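Local coordinates for protein phosphodiesterase (Salpingoeca rosetta, PDB 7CJ3) that binds retinal within a transmembrane helical domain of the bacteriorhodopsin-like family, at residues Tyr194-Leu197 with His198-Gly201; Ser56-Gln59 with Ser60-Gly63. All blocks are in the same frame, centred on the assembly; numbering follows the deposited sequence.

Overall arrangement
The chain is a bundle of membrane helices of the bacteriorhodopsin-like family, built around a bound retinal. Interaction 2 (56-59 with 60-63) comes first along the chain, in the N-terminal part of helix 58-81; interaction 1 (194-197 with 198-201) follows within helix 178-207. Their centres lie about 34 Å apart on opposite sides of the chain's centre, and their nearest atoms are about 22 Å apart. Both are local helical contacts flanked by OLC molecules. Interaction 2 adjoins the second subunit and so belongs to the dimer interface, whereas interaction 1 touches no other protein chain of the assembly and lies on a helix that reaches the retinal site, the side chain of M196 about 6 Å from the retinal.

Interaction 1. Residues Tyr194-Leu197 with His198-Gly201; sequences YVML and HMWG. With OLC ((2R)-2,3-dihydroxypropyl (9Z)-octadec-9-enoate), chain N; OLC ((2R)-2,3-dihydroxypropyl (9Z)-octadec-9-enoate), chain O.
In Y194 the ring swings opposite the backbone N (chi1 165°), while H198 turns its imidazole back beside its own N (chi1 -83°), and the two rings meet one helical turn apart. H198 ND1 lies over one face of the phenol, toward its rim; the ring centroids are 4.4 Å apart and the planes inclined at 45°. The same ND1 donates to Y194 O at 3.0 Å, with the oxygen in the imidazole plane, a bond that holds the ring's rotation. H198 N also bonds to Y194 O, at 3.2 Å, so this carbonyl accepts twice, from opposite faces of its plane. This turn of α-helix in the rhodopsin-type bundle continues with i to i+4 bonds from M199 N, W200 N and G201 N. Y194 OH bonds to D158 of helix 153-173. M196, whose side chain is about 6 Å from the retinal, lies alongside M199, M196 SD 4.0 Å from M199 CE; both touch I229 of helix 219-233. The W200 indole, also in cation-pi contact with R226, carries OLC (chain N) C9 over one face, and W200 NE1 donates to the ester carbonyl oxygen O19 at 3.0 Å. L197 spreads its methyls between two OLC molecules, CD2 reaching C5 of OLC (chain N) at 3.7 Å.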
ATOM      1  N   TYR B 194      26.447  -3.685  14.208  1.00 30.55           N
ATOM      2  CA  TYR B 194      26.596  -4.966  14.931  1.00 32.24           C
ATOM      3  C   TYR B 194      25.380  -5.853  14.619  1.00 28.87           C
ATOM      4  O   TYR B 194      25.531  -7.069  14.346  1.00 27.44           O
ATOM      5  CB  TYR B 194      26.802  -4.697  16.423  1.00 37.04           C
ATOM      6  CG  TYR B 194      26.611  -5.914  17.295  1.00 40.37           C
ATOM      7  CD1 TYR B 194      27.662  -6.772  17.584  1.00 42.37           C
ATOM      8  CD2 TYR B 194      25.364  -6.217  17.813  1.00 44.25           C
ATOM      9  CE1 TYR B 194      27.477  -7.908  18.359  1.00 43.62           C
ATOM     10  CE2 TYR B 194      25.152  -7.364  18.559  1.00 46.62           C
ATOM     11  CZ  TYR B 194      26.213  -8.205  18.844  1.00 48.33           C
ATOM     12  OH  TYR B 194      25.977  -9.312  19.604  1.00 50.98           O
ATOM     13  N   VAL B 195      24.192  -5.249  14.649  1.00 27.25           N
ATOM     14  CA  VAL B 195      22.886  -5.938  14.449  1.00 28.79           C
ATOM     15  C   VAL B 195      22.795  -6.460  13.010  1.00 29.09           C
ATOM     16  O   VAL B 195      22.475  -7.673  12.828  1.00 26.32           O
ATOM     17  CB  VAL B 195      21.721  -4.985  14.794  1.00 31.12           C
ATOM     18  CG1 VAL B 195      20.392  -5.458  14.216  1.00 31.95           C
ATOM     19  CG2 VAL B 195      21.591  -4.762  16.297  1.00 32.72           C
ATOM     20  N   MET B 196      23.020  -5.586  12.018  1.00 25.69           N
ATOM     21  CA  MET B 196      22.879  -5.955  10.584  1.00 27.96           C
ATOM     22  C   MET B 196      23.892  -7.056  10.223  1.00 27.78           C
ATOM     23  O   MET B 196      23.560  -7.911   9.366  1.00 23.66           O
ATOM     24  CB  MET B 196      23.081  -4.747   9.669  1.00 27.64           C
ATOM     25  CG  MET B 196      21.938  -3.720   9.718  1.00 30.35           C
ATOM     26  SD  MET B 196      20.327  -4.294   9.047  1.00 27.88           S
ATOM     27  CE  MET B 196      19.535  -4.809  10.574  1.00 29.97           C
ATOM     28  N   LEU B 197      25.071  -7.050  10.859  1.00 29.62           N
ATOM     29  CA  LEU B 197      26.169  -7.995  10.542  1.00 32.84           C
ATOM     30  C   LEU B 197      25.768  -9.386  11.029  1.00 33.40           C
ATOM     31  O   LEU B 197      25.973 -10.366  10.265  1.00 31.33           O
ATOM     32  CB  LEU B 197      27.479  -7.545  11.206  1.00 35.72           C
ATOM     33  CG  LEU B 197      28.451  -6.741  10.335  1.00 41.00           C
ATOM     34  CD1 LEU B 197      29.567  -6.135  11.176  1.00 41.46           C
ATOM     35  CD2 LEU B 197      29.028  -7.591   9.197  1.00 45.06           C
ATOM     36  N   HIS B 198      25.243  -9.458  12.259  1.00 33.37           N
ATOM     37  CA  HIS B 198      24.833 -10.724  12.913  1.00 32.72           C
ATOM     38  C   HIS B 198      23.555 -11.242  12.267  1.00 31.38           C
ATOM     39  O   HIS B 198      23.448 -12.480  12.108  1.00 33.81           O
ATOM     40  CB  HIS B 198      24.715 -10.565  14.424  1.00 33.23           C
ATOM     41  CG  HIS B 198      26.022 -10.691  15.125  1.00 36.50           C
ATOM     42  ND1 HIS B 198      26.851  -9.620  15.354  1.00 37.65           N
ATOM     43  CD2 HIS B 198      26.638 -11.782  15.645  1.00 40.07           C
ATOM     44  CE1 HIS B 198      27.919 -10.050  16.018  1.00 41.19           C
ATOM     45  NE2 HIS B 198      27.813 -11.373  16.194  1.00 38.81           N
ATOM     46  N   MET B 199      22.642 -10.349  11.880  1.00 28.60           N
ATOM     47  CA  MET B 199      21.435 -10.742  11.105  1.00 27.42           C
ATOM     48  C   MET B 199      21.880 -11.405   9.799  1.00 26.23           C
ATOM     49  O   MET B 199      21.336 -12.492   9.473  1.00 25.20           O
ATOM     50  CB  MET B 199      20.560  -9.538  10.763  1.00 28.41           C
ATOM     51  CG  MET B 199      19.306  -9.914  10.016  1.00 29.78           C
ATOM     52  SD  MET B 199      19.455  -9.826   8.190  1.00 31.76           S
ATOM     53  CE  MET B 199      20.110  -8.165   8.001  1.00 32.26           C
ATOM     54  N   TRP B 200      22.808 -10.750   9.080  1.00 25.46           N
ATOM     55  CA  TRP B 200      23.404 -11.235   7.807  1.00 26.61           C
ATOM     56  C   TRP B 200      24.012 -12.627   8.063  1.00 28.59           C
ATOM     57  O   TRP B 200      23.707 -13.561   7.298  1.00 28.35           O
ATOM     58  CB  TRP B 200      24.398 -10.202   7.246  1.00 27.81           C
ATOM     59  CG  TRP B 200      24.855 -10.486   5.845  1.00 28.53           C
ATOM     60  CD1 TRP B 200      25.892 -11.289   5.467  1.00 28.88           C
ATOM     61  CD2 TRP B 200      24.280  -9.990   4.620  1.00 28.41           C
ATOM     62  NE1 TRP B 200      25.998 -11.326   4.103  1.00 27.63           N
ATOM     63  CE2 TRP B 200      25.009 -10.556   3.558  1.00 26.79           C
ATOM     64  CE3 TRP B 200      23.213  -9.143   4.317  1.00 30.11           C
ATOM     65  CZ2 TRP B 200      24.705 -10.307   2.227  1.00 28.06           C
ATOM     66  CZ3 TRP B 200      22.919  -8.881   2.998  1.00 31.60           C
ATOM     67  CH2 TRP B 200      23.661  -9.460   1.968  1.00 31.83           C
ATOM     68  N   GLY B 201      24.724 -12.783   9.181  1.00 29.86           N
ATOM     69  CA  GLY B 201      25.354 -14.042   9.621  1.00 34.14           C
ATOM     70  C   GLY B 201      24.388 -15.213   9.685  1.00 37.55           C
ATOM     71  O   GLY B 201      24.666 -16.256   9.055  1.00 39.51           O
TER
HETATM   72  C18 OLC N 404      24.560   2.824   6.615  1.00 33.14           C
HETATM   73  C10 OLC N 404      26.198  -7.079   5.450  1.00 35.70           C
HETATM   74  C9  OLC N 404      26.990  -8.011   4.874  1.00 33.89           C
HETATM   75  C17 OLC N 404      25.397   1.599   6.261  1.00 35.50           C
HETATM   76  C11 OLC N 404      26.648  -5.961   6.342  1.00 33.44           C
HETATM   77  C8  OLC N 404      28.469  -8.150   5.007  1.00 34.41           C
HETATM   78  C24 OLC N 404      28.708 -18.199   3.541  1.00 55.77           C
HETATM   79  C16 OLC N 404      24.881   0.239   6.776  1.00 37.34           C
HETATM   80  C12 OLC N 404      25.702  -4.785   6.245  1.00 34.29           C
HETATM   81  C7  OLC N 404      28.905  -9.580   4.708  1.00 37.59           C
HETATM   82  C15 OLC N 404      25.968  -0.852   6.777  1.00 40.96           C
HETATM   83  C13 OLC N 404      26.431  -3.423   6.464  1.00 39.60           C
HETATM   84  C6  OLC N 404      30.136 -10.004   5.517  1.00 45.21           C
HETATM   85  C14 OLC N 404      25.409  -2.240   6.445  1.00 42.67           C
HETATM   86  C5  OLC N 404      29.908 -10.443   6.986  1.00 52.59           C
HETATM   87  C4  OLC N 404      29.217 -11.817   7.269  1.00 62.31           C
HETATM   88  C3  OLC N 404      29.152 -12.822   6.100  1.00 67.31           C
HETATM   89  C2  OLC N 404      28.118 -13.964   6.230  1.00 71.26           C
HETATM   90  C21 OLC N 404      26.860 -16.429   3.326  1.00 59.30           C
HETATM   91  C1  OLC N 404      27.724 -14.502   4.833  1.00 76.40           C
HETATM   92  C22 OLC N 404      27.482 -17.729   2.748  1.00 58.36           C
HETATM   93  O19 OLC N 404      27.709 -13.741   3.857  1.00 84.64           O
HETATM   94  O25 OLC N 404      28.988 -19.538   3.164  1.00 53.34           O
HETATM   95  O23 OLC N 404      26.523 -18.812   2.662  1.00 53.43           O
HETATM   96  O20 OLC N 404      27.398 -15.929   4.577  1.00 65.84           O
HETATM   97  C18 OLC O 405      30.955   6.349  14.692  1.00 77.21           C
HETATM   98  C10 OLC O 405      30.276  -2.193  15.375  1.00 50.81           C
HETATM   99  C9  OLC O 405      30.196  -3.517  15.515  1.00 49.59           C
HETATM  100  C17 OLC O 405      31.986   5.429  15.328  1.00 76.68           C
HETATM  101  C11 OLC O 405      31.037  -1.487  14.284  1.00 51.27           C
HETATM  102  C8  OLC O 405      30.896  -4.495  14.616  1.00 49.48           C
HETATM  103  C24 OLC O 405      36.570 -11.160  15.742  1.00 85.40           C
HETATM  104  C16 OLC O 405      31.430   4.001  15.406  1.00 84.30           C
HETATM  105  C12 OLC O 405      31.385  -0.081  14.766  1.00 59.89           C
HETATM  106  C7  OLC O 405      30.523  -5.943  14.962  1.00 50.24           C
HETATM  107  C15 OLC O 405      32.412   2.907  14.940  1.00 82.96           C
HETATM  108  C13 OLC O 405      30.895   1.061  13.865  1.00 68.37           C
HETATM  109  C6  OLC O 405      31.657  -6.830  14.467  1.00 55.53           C
HETATM  110  C14 OLC O 405      31.958   2.160  13.660  1.00 76.37           C
HETATM  111  C5  OLC O 405      31.252  -8.219  14.009  1.00 61.12           C
HETATM  112  C4  OLC O 405      30.592  -8.979  15.133  1.00 68.93           C
HETATM  113  C3  OLC O 405      31.507  -9.365  16.306  1.00 84.43           C
HETATM  114  C2  OLC O 405      32.698 -10.254  15.898  1.00 96.34           C
HETATM  115  C21 OLC O 405      35.059 -12.867  16.791  1.00 87.13           C
HETATM  116  C1  OLC O 405      33.148 -11.188  17.020  1.00 96.50           C
HETATM  117  C22 OLC O 405      35.795 -12.465  15.504  1.00 85.48           C
HETATM  118  O19 OLC O 405      33.070 -10.843  18.188  1.00101.75           O
HETATM  119  O25 OLC O 405      36.434 -10.261  14.634  1.00 83.96           O
HETATM  120  O23 OLC O 405      36.673 -13.530  15.067  1.00 74.62           O
HETATM  121  O20 OLC O 405      33.672 -12.523  16.727  1.00 90.89           O

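Interaction 2. Residues Ser56-Gln59 with Ser60-Gly63; sequences SHLQ and SFYG. With OLC ((2R)-2,3-dihydroxypropyl (9Z)-octadec-9-enoate), chain L; OLC ((2R)-2,3-dihydroxypropyl (9Z)-octadec-9-enoate), chain D.
The F61 ring lies between H57 O on one face and C10 of OLC (chain L) on the other, both set toward the rim; the carbonyl oxygen stands 3.1 Å above the ring plane. The Y62 ring is likewise faced by the preceding turn, with L58 O over one face and 3.1 Å from Y62 CD2. At the edge of the H57 imidazole, near its plane, sits hydroxyl O25 of OLC (chain L), hydrogen-bonded to H57 NE2 at 2.7 Å. H57 CB meets F61 CZ at 3.4 Å, while L58 and Y62 run side by side, L58 CD2 lying 3.6 Å from Y62 OH. With CG beside the backbone N (chi1 -66°), F61 folds back under the carbonyl of H57, which also accepts F61 N in its own plane. This is the N-terminal part of helix 58-81 in the bacteriorhodopsin-like bundle, with Y62 N to L58 O and G63 N to Q59 O as further i to i+4 bonds. Other helices cover L58 and Y62: L58 touches F250 of helix 250-277, Y62 OH is hydrogen-bonded to E254, and the Y62 ring meets W127 edge-to-face. At the subunit interface, H57 and F61 pack on S60 of the second subunit. The extended Q59 chain runs by the tail of OLC (chain D), Q59 NE2 3.7 Å from C6, and G63 CA lies 4.0 Å from its C8.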
ATOM      1  N   SER B  56       1.867  21.077   6.968  1.00 30.24           N
ATOM      2  CA  SER B  56       0.480  20.798   6.529  1.00 27.11           C
ATOM      3  C   SER B  56       0.357  19.440   5.838  1.00 25.08           C
ATOM      4  O   SER B  56      -0.776  19.005   5.634  1.00 32.86           O
ATOM      5  CB  SER B  56       0.053  21.867   5.588  1.00 25.74           C
ATOM      6  OG  SER B  56       1.098  22.785   5.499  1.00 26.05           O
ATOM      7  N   HIS B  57       1.453  18.778   5.493  1.00 22.96           N
ATOM      8  CA  HIS B  57       1.425  17.507   4.724  1.00 24.08           C
ATOM      9  C   HIS B  57       1.445  16.301   5.662  1.00 22.69           C
ATOM     10  O   HIS B  57       1.176  15.179   5.175  1.00 20.50           O
ATOM     11  CB  HIS B  57       2.532  17.504   3.659  1.00 25.31           C
ATOM     12  CG  HIS B  57       2.535  18.748   2.835  1.00 27.48           C
ATOM     13  ND1 HIS B  57       1.435  19.157   2.077  1.00 27.98           N
ATOM     14  CD2 HIS B  57       3.442  19.748   2.769  1.00 30.06           C
ATOM     15  CE1 HIS B  57       1.688  20.333   1.532  1.00 28.55           C
ATOM     16  NE2 HIS B  57       2.925  20.705   1.912  1.00 33.37           N
ATOM     17  N   LEU B  58       1.681  16.530   6.960  1.00 25.39           N
ATOM     18  CA  LEU B  58       1.989  15.458   7.949  1.00 24.88           C
ATOM     19  C   LEU B  58       0.773  14.540   8.148  1.00 25.58           C
ATOM     20  O   LEU B  58       0.975  13.309   8.141  1.00 24.83           O
ATOM     21  CB  LEU B  58       2.516  16.090   9.240  1.00 23.21           C
ATOM     22  CG  LEU B  58       3.937  16.651   9.140  1.00 23.09           C
ATOM     23  CD1 LEU B  58       4.480  17.078  10.498  1.00 23.88           C
ATOM     24  CD2 LEU B  58       4.867  15.629   8.550  1.00 23.68           C
ATOM     25  N   GLN B  59      -0.443  15.078   8.249  1.00 28.59           N
ATOM     26  CA  GLN B  59      -1.680  14.266   8.469  1.00 30.09           C
ATOM     27  C   GLN B  59      -1.866  13.346   7.251  1.00 25.48           C
ATOM     28  O   GLN B  59      -2.133  12.134   7.411  1.00 20.73           O
ATOM     29  CB  GLN B  59      -2.847  15.231   8.760  1.00 37.18           C
ATOM     30  CG  GLN B  59      -4.211  14.614   9.031  1.00 42.22           C
ATOM     31  CD  GLN B  59      -5.231  15.716   9.249  1.00 50.66           C
ATOM     32  OE1 GLN B  59      -4.876  16.907   9.313  1.00 48.95           O
ATOM     33  NE2 GLN B  59      -6.490  15.312   9.376  1.00 48.96           N
ATOM     34  N   SER B  60      -1.658  13.875   6.053  1.00 24.78           N
ATOM     35  CA  SER B  60      -1.808  13.125   4.785  1.00 24.38           C
ATOM     36  C   SER B  60      -0.854  11.951   4.778  1.00 22.27           C
ATOM     37  O   SER B  60      -1.281  10.860   4.412  1.00 20.79           O
ATOM     38  CB  SER B  60      -1.514  14.019   3.617  1.00 29.34           C
ATOM     39  OG  SER B  60      -2.533  14.997   3.447  1.00 40.83           O
ATOM     40  N   PHE B  61       0.408  12.201   5.148  1.00 21.92           N
ATOM     41  CA  PHE B  61       1.491  11.188   5.154  1.00 20.00           C
ATOM     42  C   PHE B  61       1.107  10.025   6.072  1.00 18.28           C
ATOM     43  O   PHE B  61       1.072   8.875   5.609  1.00 18.72           O
ATOM     44  CB  PHE B  61       2.800  11.840   5.577  1.00 21.33           C
ATOM     45  CG  PHE B  61       3.373  12.871   4.638  1.00 21.12           C
ATOM     46  CD1 PHE B  61       2.816  13.114   3.392  1.00 22.22           C
ATOM     47  CD2 PHE B  61       4.519  13.568   4.995  1.00 21.56           C
ATOM     48  CE1 PHE B  61       3.352  14.085   2.550  1.00 21.41           C
ATOM     49  CE2 PHE B  61       5.063  14.525   4.151  1.00 20.86           C
ATOM     50  CZ  PHE B  61       4.475  14.781   2.931  1.00 20.08           C
ATOM     51  N   TYR B  62       0.751  10.342   7.318  1.00 18.15           N
ATOM     52  CA  TYR B  62       0.363   9.363   8.367  1.00 18.15           C
ATOM     53  C   TYR B  62      -0.933   8.657   7.926  1.00 16.91           C
ATOM     54  O   TYR B  62      -0.937   7.400   7.888  1.00 19.06           O
ATOM     55  CB  TYR B  62       0.356  10.044   9.749  1.00 18.23           C
ATOM     56  CG  TYR B  62       1.626  10.799  10.084  1.00 19.04           C
ATOM     57  CD1 TYR B  62       2.879  10.363   9.661  1.00 20.18           C
ATOM     58  CD2 TYR B  62       1.583  11.976  10.818  1.00 19.01           C
ATOM     59  CE1 TYR B  62       4.031  11.087   9.935  1.00 20.68           C
ATOM     60  CE2 TYR B  62       2.722  12.717  11.104  1.00 18.83           C
ATOM     61  CZ  TYR B  62       3.959  12.271  10.664  1.00 20.85           C
ATOM     62  OH  TYR B  62       5.086  13.008  10.942  1.00 20.12           O
ATOM     63  N   GLY B  63      -1.956   9.411   7.530  1.00 13.45           N
ATOM     64  CA  GLY B  63      -3.203   8.845   7.004  1.00 12.46           C
ATOM     65  C   GLY B  63      -2.902   7.825   5.940  1.00 12.17           C
ATOM     66  O   GLY B  63      -3.296   6.657   6.090  1.00 12.23           O
TER
HETATM   67  C18 OLC L 402       3.327   2.735   0.196  1.00 33.55           C
HETATM   68  C10 OLC L 402       4.956  10.012   1.575  1.00 34.14           C
HETATM   69  C9  OLC L 402       5.450  10.337   0.366  1.00 35.11           C
HETATM   70  C17 OLC L 402       3.022   3.505   1.479  1.00 30.89           C
HETATM   71  C11 OLC L 402       3.578   9.443   1.817  1.00 28.89           C
HETATM   72  C8  OLC L 402       4.592  10.113  -0.857  1.00 35.18           C
HETATM   73  C24 OLC L 402       3.934  21.954  -1.145  1.00 51.07           C
HETATM   74  C16 OLC L 402       1.975   4.504   1.154  1.00 27.12           C
HETATM   75  C12 OLC L 402       3.818   8.259   2.670  1.00 26.22           C
HETATM   76  C7  OLC L 402       5.384  10.377  -2.096  1.00 32.42           C
HETATM   77  C15 OLC L 402       2.597   5.596   0.284  1.00 28.67           C
HETATM   78  C13 OLC L 402       2.977   7.092   2.265  1.00 25.96           C
HETATM   79  C6  OLC L 402       5.923  11.801  -2.084  1.00 35.21           C
HETATM   80  C14 OLC L 402       3.569   6.534   1.001  1.00 28.39           C
HETATM   81  C5  OLC L 402       4.913  12.921  -2.026  1.00 33.35           C
HETATM   82  C4  OLC L 402       5.359  13.857  -0.942  1.00 36.95           C
HETATM   83  C3  OLC L 402       4.508  15.121  -0.975  1.00 40.17           C
HETATM   84  C2  OLC L 402       4.795  15.994  -2.179  1.00 43.73           C
HETATM   85  C21 OLC L 402       4.938  19.886  -1.941  1.00 51.91           C
HETATM   86  C1  OLC L 402       5.089  17.376  -1.669  1.00 52.71           C
HETATM   87  C22 OLC L 402       3.659  20.445  -1.353  1.00 52.22           C
HETATM   88  O19 OLC L 402       5.672  17.477  -0.592  1.00 60.36           O
HETATM   89  O25 OLC L 402       3.096  22.537  -0.126  1.00 44.97           O
HETATM   90  O23 OLC L 402       2.496  20.116  -2.200  1.00 47.09           O
HETATM   91  O20 OLC L 402       4.676  18.567  -2.429  1.00 56.02           O
HETATM   92  C18 OLC D 402      -3.058   2.941   0.243  1.00 17.94           C
HETATM   93  C10 OLC D 402      -5.386  10.293   3.491  1.00 30.44           C
HETATM   94  C9  OLC D 402      -6.163  10.350   4.582  1.00 28.77           C
HETATM   95  C17 OLC D 402      -2.588   4.289  -0.234  1.00 18.16           C
HETATM   96  C11 OLC D 402      -5.571   9.321   2.343  1.00 27.32           C
HETATM   97  C8  OLC D 402      -5.832  11.439   5.591  1.00 29.86           C
HETATM   98  C16 OLC D 402      -3.399   5.412   0.388  1.00 18.57           C
HETATM   99  C12 OLC D 402      -5.014   9.896   1.016  1.00 23.55           C
HETATM  100  C7  OLC D 402      -5.955  12.845   4.941  1.00 33.20           C
HETATM  101  C15 OLC D 402      -3.567   6.600  -0.546  1.00 18.29           C
HETATM  102  C13 OLC D 402      -4.035   8.966   0.314  1.00 20.95           C
HETATM  103  C6  OLC D 402      -6.259  13.990   5.930  1.00 36.03           C
HETATM  104  C14 OLC D 402      -4.579   7.595  -0.037  1.00 18.82           C
HETATM  105  C5  OLC D 402      -5.782  15.392   5.494  1.00 38.59           C